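Side-chain contacts in SLT domain-containing protein (Bdellovibrio bacteriovorus HD100, PDB 6TAB), which acts as a lysozyme of the SLT family with altered peptidoglycan specificity, facilitating exit of the predatory bacterium from its prey cell: residues 139-142 with 143-147; 77-80 with 81-84; 240-243 with 244-248. All coordinates share one frame; numbering follows the deposited sequence.

Contact 1: residues 139-142 with 143-147; sequences MVRF and ESNFK
Met139 O and Val140 O receive the backbone N-H groups of Glu143 and Ser144 near the C-terminal end of helix 125-144, after which Asn145 and Phe146, both at positive phi, turn the chain through a type I' beta turn closed by Lys147 N on Ser144 O. Asn145 N keeps only weak, bent bonds to Val140 O and Arg141 O, each 3.1 Å long. The turn folds the Phe146 ring back along the helix. Its CD1 meets the CG1 methyl of Val140 at 3.5 Å, the two side chains crossing at about a right angle, while CZ reaches Arg141 CB at 3.8 Å. Arg141 CA sits over one face of that ring, 4.2 Å from its centroid and 27° off the normal, a CH-pi contact. With CG of Arg141 set anti to N (chi1 165°) and a bend at the next bond, the arginine runs alongside Asn145, pointing the same way. Arg141 CD packs 3.5 Å from Asn145 OD1, which lies oblique to the guanidinium; the guanidinium and amide planes are 45° apart. The other flank of the arginine is covered by Phe142, whose CE1 lies over the guanidinium. Ser144 OG makes its main hydrogen bond with Leu169 O and also accepts a weak one from Phe146 N, tying the turn to a neighbouring loop. Glu143 CG rests 3.4 Å from Met139 O, and the chain bends at chi2. The Glu143-Ser144 pair is consistent with the Glu-Ser signature of SLT enzymes, whose glutamate serves as catalytic acid and base in relatives; Glu143 is probably its counterpart. Loop residues Gln171 and Trp229 touch Glu143, Val140 touches Leu170, and Phe142 packs on helix 238-248 through Ser239, Ser242 and Ile243.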
ATOM      1  N   MET A 139       5.724   1.390   1.796  1.00 11.96           N
ATOM      2  CA  MET A 139       5.543   1.500   0.333  1.00 12.37           C
ATOM      3  C   MET A 139       5.717   2.968  -0.121  1.00 13.20           C
ATOM      4  O   MET A 139       6.372   3.237  -1.155  1.00 14.28           O
ATOM      5  CB  MET A 139       4.172   0.938  -0.066  1.00 13.40           C
ATOM      6  CG  MET A 139       4.021  -0.562   0.239  1.00 13.52           C
ATOM      7  SD  MET A 139       2.264  -1.116   0.265  1.00 14.22           S
ATOM      8  CE  MET A 139       1.784  -0.701  -1.415  1.00 16.68           C
ATOM      9  N   VAL A 140       5.122   3.910   0.625  1.00 12.63           N
ATOM     10  CA  VAL A 140       5.286   5.364   0.329  1.00 12.52           C
ATOM     11  C   VAL A 140       6.779   5.750   0.351  1.00 13.26           C
ATOM     12  O   VAL A 140       7.228   6.509  -0.534  1.00 14.42           O
ATOM     13  CB  VAL A 140       4.434   6.205   1.297  1.00 12.80           C
ATOM     14  CG1 VAL A 140       4.791   7.693   1.179  1.00 14.31           C
ATOM     15  CG2 VAL A 140       2.925   5.971   1.095  1.00 13.20           C
ATOM     16  N   ARG A 141       7.529   5.252   1.341  1.00 13.03           N
ATOM     17  CA  ARG A 141       8.970   5.584   1.452  1.00 13.72           C
ATOM     18  C   ARG A 141       9.665   5.311   0.110  1.00 15.10           C
ATOM     19  O   ARG A 141      10.444   6.157  -0.365  1.00 17.33           O
ATOM     20  CB  ARG A 141       9.657   4.763   2.562  1.00 16.83           C
ATOM     21  CG  ARG A 141      11.188   4.740   2.549  1.00 20.51           C
ATOM     22  CD  ARG A 141      11.906   6.059   2.671  1.00 21.63           C
ATOM     23  NE  ARG A 141      13.356   5.847   2.520  1.00 25.87           N
ATOM     24  CZ  ARG A 141      14.024   5.879   1.370  1.00 26.74           C
ATOM     25  NH1 ARG A 141      13.377   6.062   0.224  1.00 28.83           N
ATOM     26  NH2 ARG A 141      15.348   5.738   1.392  1.00 36.86           N
ATOM     27  N   PHE A 142       9.391   4.146  -0.498  1.00 14.41           N
ATOM     28  CA  PHE A 142      10.133   3.740  -1.725  1.00 15.83           C
ATOM     29  C   PHE A 142       9.480   4.220  -3.029  1.00 17.36           C
ATOM     30  O   PHE A 142      10.196   4.320  -4.041  1.00 22.98           O
ATOM     31  CB  PHE A 142      10.437   2.228  -1.724  1.00 16.14           C
ATOM     32  CG  PHE A 142      11.457   1.853  -0.675  1.00 16.61           C
ATOM     33  CD1 PHE A 142      12.789   2.260  -0.797  1.00 17.94           C
ATOM     34  CD2 PHE A 142      11.070   1.241   0.506  1.00 15.96           C
ATOM     35  CE1 PHE A 142      13.706   1.966   0.201  1.00 20.55           C
ATOM     36  CE2 PHE A 142      11.987   0.943   1.493  1.00 17.49           C
ATOM     37  CZ  PHE A 142      13.303   1.333   1.349  1.00 19.65           C
ATOM     38  N   GLU A 143       8.150   4.471  -3.039  1.00 14.09           N
ATOM     39  CA  GLU A 143       7.515   4.994  -4.260  1.00 15.69           C
ATOM     40  C   GLU A 143       7.796   6.499  -4.455  1.00 15.22           C
ATOM     41  O   GLU A 143       8.025   6.929  -5.586  1.00 16.45           O
ATOM     42  CB  GLU A 143       6.007   4.701  -4.258  1.00 15.34           C
ATOM     43  CG  GLU A 143       5.646   3.243  -4.446  1.00 15.67           C
ATOM     44  CD  GLU A 143       5.956   2.696  -5.825  1.00 17.34           C
ATOM     45  OE1 GLU A 143       6.281   3.511  -6.756  1.00 18.93           O
ATOM     46  OE2 GLU A 143       5.788   1.455  -6.030  1.00 19.51           O
ATOM     47  N   SER A 144       7.656   7.288  -3.385  1.00 15.61           N
ATOM     48  CA  SER A 144       7.744   8.788  -3.467  1.00 16.55           C
ATOM     49  C   SER A 144       8.638   9.473  -2.410  1.00 17.42           C
ATOM     50  O   SER A 144       8.709  10.700  -2.414  1.00 18.45           O
ATOM     51  CB  SER A 144       6.354   9.375  -3.341  1.00 16.61           C
ATOM     52  OG  SER A 144       5.817   9.133  -2.046  1.00 15.76           O
ATOM     53  N   ASN A 145       9.193   8.734  -1.452  1.00 17.15           N
ATOM     54  CA  ASN A 145       9.922   9.349  -0.333  1.00 17.36           C
ATOM     55  C   ASN A 145       9.041  10.432   0.317  1.00 16.29           C
ATOM     56  O   ASN A 145       9.560  11.490   0.738  1.00 19.09           O
ATOM     57  CB  ASN A 145      11.318   9.894  -0.695  1.00 21.63           C
ATOM     58  CG  ASN A 145      12.217   9.995   0.523  1.00 27.56           C
ATOM     59  OD1 ASN A 145      11.998   9.339   1.542  1.00 29.57           O
ATOM     60  ND2 ASN A 145      13.239  10.837   0.430  1.00 34.58           N
ATOM     61  N   PHE A 146       7.737  10.137   0.437  1.00 16.14           N
ATOM     62  CA  PHE A 146       6.748  10.958   1.189  1.00 16.39           C
ATOM     63  C   PHE A 146       6.407  12.290   0.493  1.00 16.45           C
ATOM     64  O   PHE A 146       5.833  13.210   1.139  1.00 20.73           O
ATOM     65  CB  PHE A 146       7.173  11.199   2.649  1.00 17.76           C
ATOM     66  CG  PHE A 146       7.495   9.925   3.407  1.00 18.42           C
ATOM     67  CD1 PHE A 146       6.496   9.085   3.889  1.00 16.32           C
ATOM     68  CD2 PHE A 146       8.811   9.525   3.585  1.00 18.92           C
ATOM     69  CE1 PHE A 146       6.802   7.919   4.560  1.00 17.86           C
ATOM     70  CE2 PHE A 146       9.117   8.341   4.253  1.00 20.60           C
ATOM     71  CZ  PHE A 146       8.105   7.521   4.721  1.00 19.36           C
ATOM     72  N   LYS A 147       6.651  12.371  -0.827  1.00 15.98           N
ATOM     73  CA  LYS A 147       6.427  13.606  -1.636  1.00 17.08           C
ATOM     74  C   LYS A 147       5.111  13.478  -2.434  1.00 16.10           C
ATOM     75  O   LYS A 147       5.060  12.857  -3.516  1.00 16.41           O
ATOM     76  CB  LYS A 147       7.603  13.869  -2.588  1.00 18.90           C
ATOM     77  CG  LYS A 147       8.934  14.146  -1.898  1.00 21.29           C
ATOM     78  CD  LYS A 147      10.059  14.404  -2.875  1.00 29.16           C
ATOM     79  CE  LYS A 147      10.566  13.164  -3.594  1.00 37.40           C
ATOM     80  NZ  LYS A 147      11.846  13.461  -4.282  1.00 48.37           N
TER

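Contact 2: residues 77-80 with 81-84; sequences IPLW and EDKV
Ile77 lays its CG2 methyl against the carboxylate of Glu81, 3.4 Å from OE1 and 3.6 Å from CD, the two side chains crossing at about a right angle. Glu81 is extended beyond CG and runs back past Pro78, whose CD lies 3.8 Å from Glu81 OE2. The indole of Trp80 also borders the Glu81 chain. CG of Trp80 is turned in between its own N and carbonyl carbon (chi1 52°), which brings CD1 to 3.4 Å from Glu81 N and 4.0 Å from Glu81 CG; ring and carboxylate planes are 26° apart. Pro78 CB lies over one face of the same indole, toward its rim. The backbone coils tightly: Glu81 N, Asp82 N and Lys83 N bond to the carbonyls of Pro78, Leu79 and Trp80, three residues back, each donor standing well above the carbonyl plane. Val84 N adds a weak bond to Trp80 O. This turn, in the loop before helix 87-101, packs between that helix, where Trp80 meets Trp90 edge-to-face, and helix 125-144, where Pro78 and Trp80 touch Ser137. Ser91 OG bonds to both Trp80 NE1 and Glu81 OE2, joining indole and carboxylate to helix 87-101. Glu81 OE1 also forms a salt bridge with Lys88, and OE2 one with Arg74; two basic residues and a hydroxyl gripping the carboxylate would favour its ionised form.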
ATOM      1  N   ILE A  77       3.890   2.533  14.990  1.00 13.84           N
ATOM      2  CA  ILE A  77       3.669   3.903  14.459  1.00 13.68           C
ATOM      3  C   ILE A  77       4.175   4.010  13.024  1.00 12.97           C
ATOM      4  O   ILE A  77       5.328   3.631  12.737  1.00 13.91           O
ATOM      5  CB  ILE A  77       4.454   4.939  15.291  1.00 17.40           C
ATOM      6  CG1 ILE A  77       4.288   4.720  16.781  1.00 24.52           C
ATOM      7  CG2 ILE A  77       4.129   6.351  14.828  1.00 16.88           C
ATOM      8  CD1 ILE A  77       2.921   4.900  17.230  1.00 24.75           C
ATOM      9  N   PRO A  78       3.376   4.526  12.067  1.00 12.70           N
ATOM     10  CA  PRO A  78       3.824   4.584  10.676  1.00 13.34           C
ATOM     11  C   PRO A  78       5.003   5.552  10.466  1.00 13.10           C
ATOM     12  O   PRO A  78       5.152   6.583  11.181  1.00 14.32           O
ATOM     13  CB  PRO A  78       2.575   5.083   9.899  1.00 13.77           C
ATOM     14  CG  PRO A  78       1.396   4.756  10.803  1.00 13.80           C
ATOM     15  CD  PRO A  78       1.971   4.965  12.200  1.00 13.66           C
ATOM     16  N   LEU A  79       5.804   5.259   9.422  1.00 12.49           N
ATOM     17  CA  LEU A  79       7.049   6.011   9.123  1.00 12.94           C
ATOM     18  C   LEU A  79       6.790   7.467   8.709  1.00 14.34           C
ATOM     19  O   LEU A  79       7.722   8.302   8.844  1.00 15.79           O
ATOM     20  CB  LEU A  79       7.820   5.262   8.027  1.00 13.85           C
ATOM     21  CG  LEU A  79       8.318   3.863   8.392  1.00 14.90           C
ATOM     22  CD1 LEU A  79       8.835   3.126   7.161  1.00 17.52           C
ATOM     23  CD2 LEU A  79       9.403   3.924   9.445  1.00 16.16           C
ATOM     24  N   TRP A  80       5.612   7.802   8.162  1.00 14.14           N
ATOM     25  CA  TRP A  80       5.324   9.200   7.771  1.00 15.03           C
ATOM     26  C   TRP A  80       5.224  10.151   8.976  1.00 15.94           C
ATOM     27  O   TRP A  80       5.376  11.386   8.788  1.00 18.66           O
ATOM     28  CB  TRP A  80       4.110   9.297   6.829  1.00 14.65           C
ATOM     29  CG  TRP A  80       2.850   8.612   7.288  1.00 14.27           C
ATOM     30  CD1 TRP A  80       2.173   8.826   8.457  1.00 13.61           C
ATOM     31  CD2 TRP A  80       2.067   7.644   6.557  1.00 13.22           C
ATOM     32  NE1 TRP A  80       1.053   8.040   8.515  1.00 14.72           N
ATOM     33  CE2 TRP A  80       0.982   7.270   7.379  1.00 14.24           C
ATOM     34  CE3 TRP A  80       2.244   7.005   5.326  1.00 13.84           C
ATOM     35  CZ2 TRP A  80       0.039   6.307   6.968  1.00 15.14           C
ATOM     36  CZ3 TRP A  80       1.300   6.092   4.904  1.00 13.97           C
ATOM     37  CH2 TRP A  80       0.231   5.723   5.727  1.00 14.95           C
ATOM     38  N   GLU A  81       5.003   9.636  10.198  1.00 14.58           N
ATOM     39  CA  GLU A  81       4.931  10.530  11.356  1.00 15.73           C
ATOM     40  C   GLU A  81       6.309  11.134  11.700  1.00 18.33           C
ATOM     41  O   GLU A  81       6.368  12.155  12.373  1.00 24.13           O
ATOM     42  CB  GLU A  81       4.302   9.844  12.582  1.00 15.32           C
ATOM     43  CG  GLU A  81       2.873   9.372  12.349  1.00 15.36           C
ATOM     44  CD  GLU A  81       2.010   9.015  13.544  1.00 15.73           C
ATOM     45  OE1 GLU A  81       2.438   9.268  14.711  1.00 18.68           O
ATOM     46  OE2 GLU A  81       0.885   8.464  13.292  1.00 17.18           O
ATOM     47  N   ASP A  82       7.407  10.526  11.232  1.00 17.82           N
ATOM     48  CA  ASP A  82       8.788  11.004  11.441  1.00 19.95           C
ATOM     49  C   ASP A  82       9.219  12.064  10.374  1.00 24.68           C
ATOM     50  O   ASP A  82      10.276  12.691  10.485  1.00 32.02           O
ATOM     51  CB  ASP A  82       9.779   9.824  11.385  1.00 19.70           C
ATOM     52  CG  ASP A  82       9.337   8.485  11.999  1.00 26.77           C
ATOM     53  OD1 ASP A  82       8.432   8.488  12.830  1.00 43.96           O
ATOM     54  OD2 ASP A  82       9.939   7.441  11.678  1.00 27.35           O
ATOM     55  N   LYS A  83       8.534  12.096   9.221  1.00 26.78           N
ATOM     56  CA  LYS A  83       9.043  12.721   7.961  1.00 23.80           C
ATOM     57  C   LYS A  83       8.207  13.945   7.527  1.00 26.95           C
ATOM     58  O   LYS A  83       8.711  14.792   6.757  1.00 30.63           O
ATOM     59  CB  LYS A  83       9.127  11.704   6.809  1.00 29.64           C
ATOM     60  CG  LYS A  83       9.989  10.470   7.087  1.00 36.58           C
ATOM     61  CD  LYS A  83      11.474  10.790   7.196  1.00 40.56           C
ATOM     62  CE  LYS A  83      12.380   9.572   7.115  1.00 48.55           C
ATOM     63  NZ  LYS A  83      12.721   9.199   5.713  1.00 49.16           N
ATOM     64  N   VAL A  84       6.962  14.065   8.015  1.00 22.89           N
ATOM     65  CA  VAL A  84       5.965  14.954   7.444  1.00 22.71           C
ATOM     66  C   VAL A  84       5.156  15.668   8.541  1.00 20.92           C
ATOM     67  O   VAL A  84       4.690  15.041   9.496  1.00 22.31           O
ATOM     68  CB  VAL A  84       5.038  14.082   6.568  1.00 30.14           C
ATOM     69  CG1 VAL A  84       3.810  14.800   6.088  1.00 32.52           C
ATOM     70  CG2 VAL A  84       5.781  13.457   5.399  1.00 35.17           C
TER

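Contact 3: residues 240-243 with 244-248; sequences YKSI and VSWSQ
Tyr240 has CG anti to its main-chain nitrogen (chi1 172°), while Val244 holds CG2 beside its own nitrogen; these settings bring the methyl over one face of the phenol, one helical turn on. Val244 CG2 lies 3.8 Å from the ring centroid, 23° off the normal, and is displaced toward the hydroxyl end, with Tyr240 CZ at 3.5 Å. A second CH-pi pair involves Trp246, whose CG, anti to the carbonyl carbon, directs the indole back along the helix; chi2 near -14° then turns the ring face to Ser242. Ser242 CB sits 4.0 Å from the centroid of the six-membered ring of Trp246, over its face. Ser242 O also lies over the indole face, toward the rim, 3.2 Å from Trp246 CG, and at the same time accepts the N-H of Trp246 at 2.9 Å. Val244 N, Ser245 N and Ser247 N bond in the same way to the carbonyls of Tyr240, Lys241 and Ile243. Ser242 OG turns instead to Thr238 O, and Ser247 OG is held by Phe116 O and Tyr131 OH. Leu115 of helix 113-116 touches both Tyr240 and Val244; Ser242, Ile243 and Trp246 face helix 125-144. Aromatic residues packed on the residue four places before or after them are a recurrent alpha-helical arrangement, used here on helix 238-248 in what is, by family, a lysozyme-like SLT fold.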
ATOM      1  N   TYR A 240      12.247  -3.757  -1.900  1.00 16.97           N
ATOM      2  CA  TYR A 240      11.581  -5.025  -1.492  1.00 16.33           C
ATOM      3  C   TYR A 240      12.249  -5.584  -0.220  1.00 16.66           C
ATOM      4  O   TYR A 240      11.560  -5.951   0.749  1.00 15.75           O
ATOM      5  CB  TYR A 240      11.614  -6.062  -2.620  1.00 16.09           C
ATOM      6  CG  TYR A 240      11.111  -7.429  -2.176  1.00 16.06           C
ATOM      7  CD1 TYR A 240       9.754  -7.700  -2.108  1.00 16.90           C
ATOM      8  CD2 TYR A 240      11.976  -8.437  -1.775  1.00 16.48           C
ATOM      9  CE1 TYR A 240       9.272  -8.923  -1.656  1.00 16.77           C
ATOM     10  CE2 TYR A 240      11.515  -9.677  -1.339  1.00 17.62           C
ATOM     11  CZ  TYR A 240      10.152  -9.926  -1.289  1.00 17.04           C
ATOM     12  OH  TYR A 240       9.669 -11.128  -0.812  1.00 19.43           O
ATOM     13  N   LYS A 241      13.595  -5.638  -0.208  1.00 16.84           N
ATOM     14  CA  LYS A 241      14.310  -6.233   0.948  1.00 18.35           C
ATOM     15  C   LYS A 241      13.998  -5.470   2.248  1.00 16.89           C
ATOM     16  O   LYS A 241      13.819  -6.088   3.311  1.00 17.91           O
ATOM     17  CB  LYS A 241      15.823  -6.326   0.681  1.00 21.22           C
ATOM     18  CG  LYS A 241      16.226  -7.359  -0.375  1.00 24.22           C
ATOM     19  CD  LYS A 241      17.719  -7.555  -0.580  1.00 33.97           C
ATOM     20  CE  LYS A 241      18.442  -6.283  -0.944  1.00 41.42           C
ATOM     21  NZ  LYS A 241      19.871  -6.565  -1.199  1.00 50.57           N
ATOM     22  N   SER A 242      13.926  -4.134   2.166  1.00 16.03           N
ATOM     23  CA  SER A 242      13.623  -3.281   3.295  1.00 16.34           C
ATOM     24  C   SER A 242      12.174  -3.427   3.772  1.00 14.62           C
ATOM     25  O   SER A 242      11.920  -3.538   4.970  1.00 15.06           O
ATOM     26  CB  SER A 242      13.935  -1.816   2.996  1.00 17.90           C
ATOM     27  OG  SER A 242      15.319  -1.592   2.736  1.00 23.09           O
ATOM     28  N   ILE A 243      11.217  -3.436   2.842  1.00 14.18           N
ATOM     29  CA  ILE A 243       9.804  -3.605   3.217  1.00 13.20           C
ATOM     30  C   ILE A 243       9.623  -4.932   3.973  1.00 12.41           C
ATOM     31  O   ILE A 243       8.961  -4.974   5.039  1.00 13.26           O
ATOM     32  CB  ILE A 243       8.884  -3.492   1.975  1.00 12.95           C
ATOM     33  CG1 ILE A 243       8.891  -2.053   1.439  1.00 13.87           C
ATOM     34  CG2 ILE A 243       7.446  -3.923   2.286  1.00 13.90           C
ATOM     35  CD1 ILE A 243       8.262  -1.853   0.082  1.00 14.71           C
ATOM     36  N   VAL A 244      10.190  -6.029   3.430  1.00 13.03           N
ATOM     37  CA  VAL A 244      10.039  -7.354   4.088  1.00 14.00           C
ATOM     38  C   VAL A 244      10.706  -7.354   5.483  1.00 13.20           C
ATOM     39  O   VAL A 244      10.134  -7.849   6.442  1.00 13.49           O
ATOM     40  CB  VAL A 244      10.635  -8.485   3.219  1.00 17.35           C
ATOM     41  CG1 VAL A 244      10.810  -9.802   3.977  1.00 20.37           C
ATOM     42  CG2 VAL A 244       9.801  -8.705   1.979  1.00 18.71           C
ATOM     43  N   SER A 245      11.952  -6.812   5.585  1.00 15.00           N
ATOM     44  CA  SER A 245      12.704  -6.793   6.843  1.00 15.36           C
ATOM     45  C   SER A 245      11.959  -5.979   7.922  1.00 13.87           C
ATOM     46  O   SER A 245      11.791  -6.420   9.079  1.00 15.78           O
ATOM     47  CB  SER A 245      14.114  -6.263   6.644  1.00 19.15           C
ATOM     48  OG  SER A 245      14.870  -6.380   7.847  1.00 24.61           O
ATOM     49  N   TRP A 246      11.525  -4.769   7.555  1.00 13.77           N
ATOM     50  CA  TRP A 246      10.858  -3.895   8.533  1.00 13.97           C
ATOM     51  C   TRP A 246       9.547  -4.531   9.016  1.00 14.24           C
ATOM     52  O   TRP A 246       9.231  -4.478  10.202  1.00 16.07           O
ATOM     53  CB  TRP A 246      10.646  -2.496   7.972  1.00 13.95           C
ATOM     54  CG  TRP A 246      11.898  -1.731   7.613  1.00 16.62           C
ATOM     55  CD1 TRP A 246      13.188  -2.001   7.949  1.00 20.08           C
ATOM     56  CD2 TRP A 246      11.956  -0.597   6.733  1.00 16.25           C
ATOM     57  NE1 TRP A 246      14.048  -1.095   7.354  1.00 23.05           N
ATOM     58  CE2 TRP A 246      13.310  -0.215   6.598  1.00 20.45           C
ATOM     59  CE3 TRP A 246      10.989   0.080   5.989  1.00 16.56           C
ATOM     60  CZ2 TRP A 246      13.701   0.856   5.796  1.00 22.09           C
ATOM     61  CZ3 TRP A 246      11.371   1.158   5.218  1.00 17.04           C
ATOM     62  CH2 TRP A 246      12.715   1.550   5.135  1.00 20.62           C
ATOM     63  N   SER A 247       8.764  -5.126   8.100  1.00 13.04           N
ATOM     64  CA  SER A 247       7.500  -5.813   8.450  1.00 12.84           C
ATOM     65  C   SER A 247       7.737  -6.954   9.457  1.00 12.51           C
ATOM     66  O   SER A 247       7.109  -7.026  10.529  1.00 14.24           O
ATOM     67  CB  SER A 247       6.841  -6.334   7.178  1.00 13.39           C
ATOM     68  OG  SER A 247       5.690  -7.127   7.453  1.00 13.96           O
ATOM     69  N   GLN A 248       8.673  -7.862   9.117  1.00 12.43           N
ATOM     70  CA  GLN A 248       8.825  -9.112   9.895  1.00 15.45           C
ATOM     71  C   GLN A 248       9.465  -8.836  11.269  1.00 14.23           C
ATOM     72  O   GLN A 248       9.313  -9.684  12.190  1.00 15.94           O
ATOM     73  CB  GLN A 248       9.525 -10.185   9.070  1.00 16.80           C
ATOM     74  CG  GLN A 248      11.010  -9.942   8.931  1.00 15.56           C
ATOM     75  CD  GLN A 248      11.720 -10.730   7.837  1.00 20.91           C
ATOM     76  OE1 GLN A 248      11.178 -11.543   7.081  1.00 22.27           O
ATOM     77  NE2 GLN A 248      12.972 -10.436   7.708  1.00 18.96           N
TER

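Overall arrangement
All three contacts touch one another, and side chains of contacts 2 and 3 also pack on helix 125-144. Contacts 1 and 2 are closest, with centres about 11 Å apart: the Phe146 ring of contact 1 packs on Leu79, Trp80, Lys83 and Val84, with Phe146 CE2 at 3.6 Å from Lys83 CG. Contact 3 lies about 14 Å from contact 1, centre to centre, and meets it through Phe142, whose CZ is 3.6 Å from Ser242 CB. Contacts 2 and 3, centres about 16 Å apart, touch where Leu79 CD1 comes 3.8 Å from Trp246 CZ3. Glu143, probably the catalytic glutamate by analogy with SLT relatives, places contact 1 at the likely active site. A sulfate lies about 4 Å from the Ile77 side chain in contact 2.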